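Long-range contacts in sensor protein QseC (Escherichia coli, PDB 3JZ3), which uses ATP to phosphorylate histidine as the membrane sensor kinase of the QseB/QseC two-component system, activating the flagella regulon; this chain is its cytoplasmic segment: residues 62-67 against 191-196; 99-104 against 138-143; 104-109 against 143-148. All blocks are in the same frame, centred on the assembly; numbering follows the deposited sequence.

How the contacts relate
Contact 2 is the most regular of the three: two parallel strands, 99-104 and 138-143, joined by backbone hydrogen bonds, with one face of the pair packed against helices and the other carrying mostly polar groups. Contact 3 continues the same two segments past Leu104 and Leu143, where the strand pairing gives way to a surface contact between a loop and a hairpin turn, held by an asparagine pair and one shared carbonyl. Contact 1 is also at the surface, its centre about 27 Å from that of contact 2, and lies on the other side of the chain's centre. It makes no hydrogen bonds between its segments: leucines from the loop after helix 42-61 rest on the end of helix 186-193.

Contact 1 of 3, residues 62-67 against 191-196; sequences SRLDSL and AKLHGM
The backbones come nearest where Ser66, in the loop 62-67, passes the last helical residue Leu193 with 5.7 Å between their CA atoms, and no hydrogen bond joins the two segments. Leu193 has the largest share of the contact. With its CG anti to the backbone N (chi1 179°) and chi2 at 68°, CD1 lies among the carbonyl groups of the loop, 3.7 Å from Leu64 O and at a similar distance from Ser66 O. A leucine suits this place because its branched end touches both Leu64 and Leu67. Leu64 adds CG, 4.2 Å from Leu193 CD1. The loop leads on from helix 42-61 of the histidine-phosphotransfer region, and so links that helix to the ATP-binding domain, to which helix 186-193 belongs; Leu64 also packs on Leu61 of the second subunit. A Schellman motif ends helix 186-193, with Gly195 at positive phi and Met196 N bonded to Ala191 O at 2.7 Å. Just before this glycine, His194 offers one ring face to Leu67. CD2 of Leu67 makes a CH-pi contact there, 4.0 Å from the ring centroid and 18° off its normal. The ring's rotation is fixed by bonds from ND1 to Ile190 O and from Gln114 N to NE2. The same methyl, CD2 of Leu67, also meets Leu193 CG at 3.9 Å.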
loop_
_atom_site.group_PDB
_atom_site.type_symbol
_atom_site.label_atom_id
_atom_site.label_comp_id
_atom_site.label_asym_id
_atom_site.label_seq_id
_atom_site.Cartn_x
_atom_site.Cartn_y
_atom_site.Cartn_z
ATOM N N SER B 62 -3.586 10.476 14.119
ATOM C CA SER B 62 -4.182 9.536 15.072
ATOM C C SER B 62 -3.453 9.536 16.419
ATOM O O SER B 62 -3.929 8.933 17.386
ATOM C CB SER B 62 -4.188 8.124 14.485
ATOM O OG SER B 62 -2.873 7.705 14.166
ATOM N N ARG B 63 -2.313 10.231 16.467
ATOM C CA ARG B 63 -1.398 10.258 17.624
ATOM C C ARG B 63 -1.301 8.908 18.346
ATOM O O ARG B 63 -1.595 8.784 19.540
ATOM C CB ARG B 63 -1.691 11.440 18.572
ATOM C CG ARG B 63 -3.098 11.506 19.174
ATOM C CD ARG B 63 -3.383 12.864 19.822
ATOM N NE ARG B 63 -2.343 13.287 20.764
ATOM C CZ ARG B 63 -1.520 14.318 20.578
ATOM N NH1 ARG B 63 -1.602 15.064 19.483
ATOM N NH2 ARG B 63 -0.613 14.612 21.498
ATOM N N LEU B 64 -0.879 7.903 17.585
ATOM C CA LEU B 64 -0.838 6.524 18.041
ATOM C C LEU B 64 0.318 6.292 19.004
ATOM O O LEU B 64 1.482 6.492 18.653
ATOM C CB LEU B 64 -0.730 5.593 16.837
ATOM C CG LEU B 64 -1.298 4.180 16.954
ATOM C CD1 LEU B 64 -2.760 4.191 17.392
ATOM C CD2 LEU B 64 -1.143 3.482 15.619
ATOM N N ASP B 65 -0.023 5.865 20.217
ATOM C CA ASP B 65 0.945 5.713 21.306
ATOM C C ASP B 65 1.620 4.339 21.334
ATOM O O ASP B 65 2.847 4.248 21.438
ATOM C CB ASP B 65 0.284 6.020 22.662
ATOM C CG ASP B 65 -1.041 5.284 22.857
ATOM O OD1 ASP B 65 -2.011 5.580 22.121
ATOM O OD2 ASP B 65 -1.113 4.416 23.753
ATOM N N SER B 66 0.819 3.280 21.238
ATOM C CA SER B 66 1.323 1.914 21.345
ATOM C C SER B 66 0.681 0.981 20.320
ATOM O O SER B 66 -0.204 1.384 19.564
ATOM C CB SER B 66 1.087 1.378 22.761
ATOM O OG SER B 66 -0.295 1.168 22.998
ATOM N N LEU B 67 1.133 -0.270 20.317
ATOM C CA LEU B 67 0.607 -1.302 19.428
ATOM C C LEU B 67 -0.613 -2.008 20.026
ATOM O O LEU B 67 -1.195 -2.894 19.396
ATOM C CB LEU B 67 1.697 -2.339 19.127
ATOM C CG LEU B 67 3.036 -1.884 18.536
ATOM C CD1 LEU B 67 4.071 -2.986 18.679
ATOM C CD2 LEU B 67 2.893 -1.468 17.080
ATOM N N ALA B 191 9.417 3.102 14.123
ATOM C CA ALA B 191 10.370 2.521 15.063
ATOM C C ALA B 191 9.958 2.792 16.508
ATOM O O ALA B 191 9.864 1.861 17.312
ATOM C CB ALA B 191 11.777 3.051 14.799
ATOM N N LYS B 192 9.693 4.064 16.817
ATOM C CA LYS B 192 9.319 4.501 18.166
ATOM C C LYS B 192 8.045 3.815 18.642
ATOM O O LYS B 192 7.935 3.437 19.806
ATOM C CB LYS B 192 9.154 6.024 18.222
ATOM N N LEU B 193 7.096 3.647 17.727
ATOM C CA LEU B 193 5.853 2.939 18.016
ATOM C C LEU B 193 6.115 1.477 18.399
ATOM O O LEU B 193 5.407 0.917 19.236
ATOM C CB LEU B 193 4.910 3.029 16.811
ATOM C CG LEU B 193 3.537 2.354 16.837
ATOM C CD1 LEU B 193 2.598 3.027 17.829
ATOM C CD2 LEU B 193 2.932 2.367 15.445
ATOM N N HIS B 194 7.141 0.880 17.794
ATOM C CA HIS B 194 7.505 -0.517 18.043
ATOM C C HIS B 194 8.531 -0.691 19.167
ATOM O O HIS B 194 9.041 -1.794 19.382
ATOM C CB HIS B 194 8.051 -1.146 16.762
ATOM C CG HIS B 194 7.009 -1.389 15.721
ATOM N ND1 HIS B 194 6.587 -0.412 14.846
ATOM C CD2 HIS B 194 6.299 -2.500 15.416
ATOM C CE1 HIS B 194 5.662 -0.910 14.046
ATOM N NE2 HIS B 194 5.468 -2.176 14.372
ATOM N N GLY B 195 8.836 0.394 19.874
ATOM C CA GLY B 195 9.843 0.365 20.936
ATOM C C GLY B 195 11.250 0.184 20.394
ATOM O O GLY B 195 12.102 -0.421 21.046
HETATM N N MSE B 196 11.487 0.713 19.197
HETATM C CA MSE B 196 12.773 0.584 18.527
HETATM C C MSE B 196 13.432 1.946 18.402
HETATM O O MSE B 196 12.755 2.973 18.380
HETATM C CB MSE B 196 12.606 -0.032 17.132
HETATM C CG MSE B 196 12.064 -1.454 17.115
HETATM SE SE MSE B 196 11.693 -2.090 15.297
HETATM C CE MSE B 196 10.988 -3.860 15.735
#

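Contact 2 of 3, residues 99-104 against 138-143; sequences DVRLTL and VVDVTL
Val141 O is approached by two neighbouring residues of the facing strand: Thr103 N donates to it at 2.8 Å, and Leu102 CA brings a C-H to the same oxygen at 3.3 Å. The strands, 99-104 and 138-143, belong to the mixed sheet of the histidine-kinase ATP-binding domain, an alpha/beta sandwich. Arg101 gives the signature of parallel pairing, for its N donates to Val139 O and its O accepts from Val141 N, so that its backbone spans Asp140. Strand 99-104 is outermost in the sheet within this chain, whereas Asp140 and Thr142 turn their own backbone bonds to strand 147-151. The strand directions differ by 22°, the usual twist.

Side chains alternate between two faces. On the mostly polar face, with Asp99, Thr103 and Thr142, Arg101 and Asp140 run alongside each other in the same direction. Arg101 extends from the backbone and then bends at chi3 (-64°), which swings NH1 over to the syn lone pair of Asp140 OD1 at 3.0 Å. The hydrogen bond in this salt bridge is bent, 135° at the hydrogen, and the oxygen stands out of the guanidinium plane. Val138 CG1 sits over the centre of one face of that group, 3.8 Å above its plane, an apolar floor for a flat cation. The opposite face carries Val100, Leu102, Leu104, Val139, Val141 and Leu143, apolar side chains suited to packing on helices, the beta-branched valines also to strands: Val100 meets Val86 of helix 78-95, and Val141 meets Leu126 of helix 115-131. On this same face, across the pair, Leu104 CD2 lies 4.0 Å from Leu143 CB, and Leu102 CD1 rests 3.8 Å from Val141 CG1.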
loop_
_atom_site.group_PDB
_atom_site.type_symbol
_atom_site.label_atom_id
_atom_site.label_comp_id
_atom_site.label_asym_id
_atom_site.label_seq_id
_atom_site.Cartn_x
_atom_site.Cartn_y
_atom_site.Cartn_z
ATOM N N ASP B 99 23.896 -4.188 -6.360
ATOM C CA ASP B 99 23.762 -5.487 -5.706
ATOM C C ASP B 99 23.274 -5.344 -4.270
ATOM O O ASP B 99 23.748 -4.477 -3.532
ATOM C CB ASP B 99 25.088 -6.246 -5.741
ATOM C CG ASP B 99 25.317 -6.961 -7.059
ATOM O OD1 ASP B 99 24.658 -6.616 -8.066
ATOM O OD2 ASP B 99 26.166 -7.879 -7.086
ATOM N N VAL B 100 22.324 -6.192 -3.886
ATOM C CA VAL B 100 21.796 -6.197 -2.519
ATOM C C VAL B 100 22.195 -7.487 -1.804
ATOM O O VAL B 100 21.819 -8.587 -2.215
ATOM C CB VAL B 100 20.259 -5.999 -2.478
ATOM C CG1 VAL B 100 19.764 -5.926 -1.038
ATOM C CG2 VAL B 100 19.854 -4.738 -3.233
ATOM N N ARG B 101 22.971 -7.335 -0.737
ATOM C CA ARG B 101 23.480 -8.463 0.025
ATOM C C ARG B 101 22.753 -8.554 1.353
ATOM O O ARG B 101 22.773 -7.609 2.144
ATOM C CB ARG B 101 24.986 -8.312 0.253
ATOM C CG ARG B 101 25.602 -9.337 1.205
ATOM C CD ARG B 101 27.055 -8.993 1.533
ATOM N NE ARG B 101 27.901 -9.045 0.341
ATOM C CZ ARG B 101 28.895 -8.200 0.076
ATOM N NH1 ARG B 101 29.188 -7.211 0.913
ATOM N NH2 ARG B 101 29.593 -8.342 -1.043
ATOM N N LEU B 102 22.112 -9.696 1.587
ATOM C CA LEU B 102 21.456 -9.966 2.861
ATOM C C LEU B 102 22.270 -10.936 3.716
ATOM O O LEU B 102 22.494 -12.084 3.335
ATOM C CB LEU B 102 20.037 -10.498 2.645
ATOM C CG LEU B 102 19.240 -10.849 3.906
ATOM C CD1 LEU B 102 18.873 -9.603 4.705
ATOM C CD2 LEU B 102 17.997 -11.643 3.548
ATOM N N THR B 103 22.716 -10.449 4.868
ATOM C CA THR B 103 23.459 -11.250 5.833
ATOM C C THR B 103 22.579 -11.488 7.057
ATOM O O THR B 103 21.985 -10.551 7.595
ATOM C CB THR B 103 24.772 -10.547 6.252
ATOM O OG1 THR B 103 25.580 -10.309 5.092
ATOM C CG2 THR B 103 25.559 -11.392 7.236
ATOM N N LEU B 104 22.492 -12.743 7.487
ATOM C CA LEU B 104 21.682 -13.096 8.643
ATOM C C LEU B 104 22.557 -13.709 9.730
ATOM O O LEU B 104 22.942 -14.880 9.649
ATOM C CB LEU B 104 20.557 -14.054 8.241
ATOM C CG LEU B 104 19.622 -13.611 7.107
ATOM C CD1 LEU B 104 18.899 -14.807 6.520
ATOM C CD2 LEU B 104 18.627 -12.549 7.578
ATOM N N VAL B 138 27.598 -2.045 -3.573
ATOM C CA VAL B 138 26.826 -3.049 -2.841
ATOM C C VAL B 138 26.036 -2.417 -1.698
ATOM O O VAL B 138 26.562 -1.583 -0.952
ATOM C CB VAL B 138 27.745 -4.166 -2.267
ATOM C CG1 VAL B 138 26.918 -5.298 -1.669
ATOM C CG2 VAL B 138 28.686 -4.708 -3.342
ATOM N N VAL B 139 24.772 -2.818 -1.574
ATOM C CA VAL B 139 23.953 -2.481 -0.410
ATOM C C VAL B 139 23.962 -3.653 0.570
ATOM O O VAL B 139 23.620 -4.777 0.205
ATOM C CB VAL B 139 22.497 -2.132 -0.805
ATOM C CG1 VAL B 139 21.640 -1.886 0.436
ATOM C CG2 VAL B 139 22.469 -0.915 -1.725
ATOM N N ASP B 140 24.359 -3.380 1.811
ATOM C CA ASP B 140 24.429 -4.401 2.855
ATOM C C ASP B 140 23.248 -4.333 3.814
ATOM O O ASP B 140 23.068 -3.333 4.515
ATOM C CB ASP B 140 25.737 -4.276 3.645
ATOM C CG ASP B 140 26.946 -4.684 2.837
ATOM O OD1 ASP B 140 26.987 -5.843 2.378
ATOM O OD2 ASP B 140 27.863 -3.848 2.669
ATOM N N VAL B 141 22.459 -5.403 3.841
ATOM C CA VAL B 141 21.377 -5.555 4.814
ATOM C C VAL B 141 21.750 -6.675 5.781
ATOM O O VAL B 141 21.967 -7.813 5.365
ATOM C CB VAL B 141 20.016 -5.862 4.141
ATOM C CG1 VAL B 141 18.893 -5.874 5.174
ATOM C CG2 VAL B 141 19.711 -4.844 3.052
ATOM N N THR B 142 21.822 -6.343 7.067
ATOM C CA THR B 142 22.301 -7.276 8.081
ATOM C C THR B 142 21.316 -7.391 9.238
ATOM O O THR B 142 20.892 -6.387 9.799
ATOM C CB THR B 142 23.683 -6.842 8.632
ATOM O OG1 THR B 142 24.620 -6.739 7.553
ATOM C CG2 THR B 142 24.216 -7.844 9.655
ATOM N N LEU B 143 20.955 -8.620 9.587
ATOM C CA LEU B 143 20.132 -8.862 10.761
ATOM C C LEU B 143 20.982 -9.426 11.896
ATOM O O LEU B 143 21.593 -10.489 11.754
ATOM C CB LEU B 143 18.979 -9.813 10.436
ATOM C CG LEU B 143 18.088 -10.266 11.596
ATOM C CD1 LEU B 143 17.359 -9.091 12.254
ATOM C CD2 LEU B 143 17.101 -11.324 11.117
#

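Contact 3 of 3, residues 104-109 against 143-148; sequences LNAHSI and LNADNF
Asn105 and Asn144 meet through their side-chain amides: ND2 of Asn105 donates to OD1 of Asn144 at 2.7 Å, nearly straight, with an N-H...O angle of 167°. The two side chains extend in parallel from their backbones, each with CG anti to its carbonyl carbon. Their amide planes are only 15° apart, and the donor is tilted a little from the carbonyl plane. Leu143 O also accepts, from Asn105 N at 2.9 Å and more weakly from Ala106 N. Here the parallel strand pairing ends, since the next residues of the loop curl round one carbonyl instead of continuing the alternation.

Ala106 then packs on the neighbouring backbone, its CB 3.6 Å from Ala145 N; a single methyl fits where two segments run this close. Ile109 comes in from further along the loop and sets CG2 3.9 Å from Ala145 O, while its side chain also touches Trp214. The turn they lean on is the tip of a beta hairpin joining strands 138-143 and 147-151, closed by Asn144 N bonding to Asn147 O, with Ala145 and Asp146 between.

Inside the turn a relay of side chains orients the first amide. Asn144 spends its ND2 on Asn147 OD1 at 2.9 Å, which fixes the flip of its amide and leaves OD1 facing Asn105. Asn147 in turn donates ND2 to Asp146 OD1 at 2.8 Å, meeting the carboxylate on its anti side. All three amides thus donate in one direction, toward a carboxylate whose negative charge may strengthen the chain by polarisation. Asparagine suits the two middle places because one amide can both accept and donate. On the loop side, Glu79 of helix 78-95 anchors the bend through OE2 to His107 ND1 and OE1 to Ser108 N.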
loop_
_atom_site.group_PDB
_atom_site.type_symbol
_atom_site.label_atom_id
_atom_site.label_comp_id
_atom_site.label_asym_id
_atom_site.label_seq_id
_atom_site.Cartn_x
_atom_site.Cartn_y
_atom_site.Cartn_z
ATOM N N LEU B 104 22.492 -12.743 7.487
ATOM C CA LEU B 104 21.682 -13.096 8.643
ATOM C C LEU B 104 22.557 -13.709 9.730
ATOM O O LEU B 104 22.942 -14.880 9.649
ATOM C CB LEU B 104 20.557 -14.054 8.241
ATOM C CG LEU B 104 19.622 -13.611 7.107
ATOM C CD1 LEU B 104 18.899 -14.807 6.520
ATOM C CD2 LEU B 104 18.627 -12.549 7.578
ATOM N N ASN B 105 22.880 -12.894 10.734
ATOM C CA ASN B 105 23.722 -13.321 11.848
ATOM C C ASN B 105 22.930 -14.022 12.936
ATOM O O ASN B 105 23.450 -14.889 13.633
ATOM C CB ASN B 105 24.486 -12.133 12.432
ATOM C CG ASN B 105 25.599 -11.649 11.518
ATOM O OD1 ASN B 105 26.271 -12.447 10.869
ATOM N ND2 ASN B 105 25.804 -10.336 11.469
ATOM N N ALA B 106 21.670 -13.633 13.076
ATOM C CA ALA B 106 20.777 -14.238 14.047
ATOM C C ALA B 106 19.576 -14.821 13.324
ATOM O O ALA B 106 19.257 -14.424 12.201
ATOM C CB ALA B 106 20.338 -13.214 15.083
ATOM N N HIS B 107 18.925 -15.779 13.973
ATOM C CA HIS B 107 17.793 -16.475 13.393
ATOM C C HIS B 107 16.731 -16.649 14.464
ATOM O O HIS B 107 17.008 -16.461 15.654
ATOM C CB HIS B 107 18.247 -17.822 12.831
ATOM C CG HIS B 107 19.467 -17.728 11.966
ATOM N ND1 HIS B 107 19.412 -17.369 10.635
ATOM C CD2 HIS B 107 20.779 -17.909 12.251
ATOM C CE1 HIS B 107 20.634 -17.350 10.134
ATOM N NE2 HIS B 107 21.482 -17.670 11.095
ATOM N N SER B 108 15.516 -16.992 14.037
ATOM C CA SER B 108 14.367 -17.123 14.938
ATOM C C SER B 108 14.168 -15.883 15.816
ATOM O O SER B 108 13.830 -15.992 16.996
ATOM C CB SER B 108 14.491 -18.386 15.801
ATOM O OG SER B 108 14.645 -19.541 14.992
ATOM N N ILE B 109 14.388 -14.710 15.227
ATOM C CA ILE B 109 14.193 -13.434 15.915
ATOM C C ILE B 109 12.778 -12.918 15.642
ATOM O O ILE B 109 12.385 -12.737 14.487
ATOM C CB ILE B 109 15.259 -12.377 15.491
ATOM C CG1 ILE B 109 16.687 -12.910 15.706
ATOM C CG2 ILE B 109 15.046 -11.051 16.216
ATOM C CD1 ILE B 109 17.027 -13.372 17.145
ATOM N N LEU B 143 20.955 -8.620 9.587
ATOM C CA LEU B 143 20.132 -8.862 10.761
ATOM C C LEU B 143 20.982 -9.426 11.896
ATOM O O LEU B 143 21.593 -10.489 11.754
ATOM C CB LEU B 143 18.979 -9.813 10.436
ATOM C CG LEU B 143 18.088 -10.266 11.596
ATOM C CD1 LEU B 143 17.359 -9.091 12.254
ATOM C CD2 LEU B 143 17.101 -11.324 11.117
ATOM N N ASN B 144 21.013 -8.696 13.007
ATOM C CA ASN B 144 21.683 -9.135 14.227
ATOM C C ASN B 144 20.648 -9.438 15.314
ATOM O O ASN B 144 19.452 -9.209 15.112
ATOM C CB ASN B 144 22.682 -8.072 14.689
ATOM C CG ASN B 144 23.766 -7.814 13.664
ATOM O OD1 ASN B 144 24.476 -8.734 13.259
ATOM N ND2 ASN B 144 23.894 -6.564 13.228
ATOM N N ALA B 145 21.105 -9.956 16.455
ATOM C CA ALA B 145 20.213 -10.357 17.558
ATOM C C ALA B 145 19.250 -9.255 18.015
ATOM O O ALA B 145 18.056 -9.506 18.197
ATOM C CB ALA B 145 21.023 -10.882 18.742
ATOM N N ASP B 146 19.771 -8.041 18.177
ATOM C CA ASP B 146 18.990 -6.927 18.715
ATOM C C ASP B 146 18.990 -5.680 17.822
ATOM O O ASP B 146 18.662 -4.581 18.277
ATOM C CB ASP B 146 19.477 -6.575 20.126
ATOM C CG ASP B 146 20.939 -6.152 20.160
ATOM O OD1 ASP B 146 21.632 -6.238 19.118
ATOM O OD2 ASP B 146 21.397 -5.731 21.244
ATOM N N ASN B 147 19.366 -5.859 16.557
ATOM C CA ASN B 147 19.352 -4.782 15.573
ATOM C C ASN B 147 19.427 -5.318 14.150
ATOM O O ASN B 147 19.880 -6.441 13.928
ATOM C CB ASN B 147 20.506 -3.803 15.812
ATOM C CG ASN B 147 21.869 -4.441 15.595
ATOM O OD1 ASN B 147 22.447 -4.348 14.511
ATOM N ND2 ASN B 147 22.381 -5.106 16.624
ATOM N N PHE B 148 18.971 -4.520 13.191
ATOM C CA PHE B 148 19.349 -4.739 11.799
ATOM C C PHE B 148 19.966 -3.475 11.214
ATOM O O PHE B 148 19.714 -2.371 11.701
ATOM C CB PHE B 148 18.213 -5.330 10.935
ATOM C CG PHE B 148 17.054 -4.404 10.697
ATOM C CD1 PHE B 148 17.056 -3.528 9.615
ATOM C CD2 PHE B 148 15.937 -4.442 11.527
ATOM C CE1 PHE B 148 15.973 -2.675 9.378
ATOM C CE2 PHE B 148 14.842 -3.597 11.300
ATOM C CZ PHE B 148 14.865 -2.710 10.226
#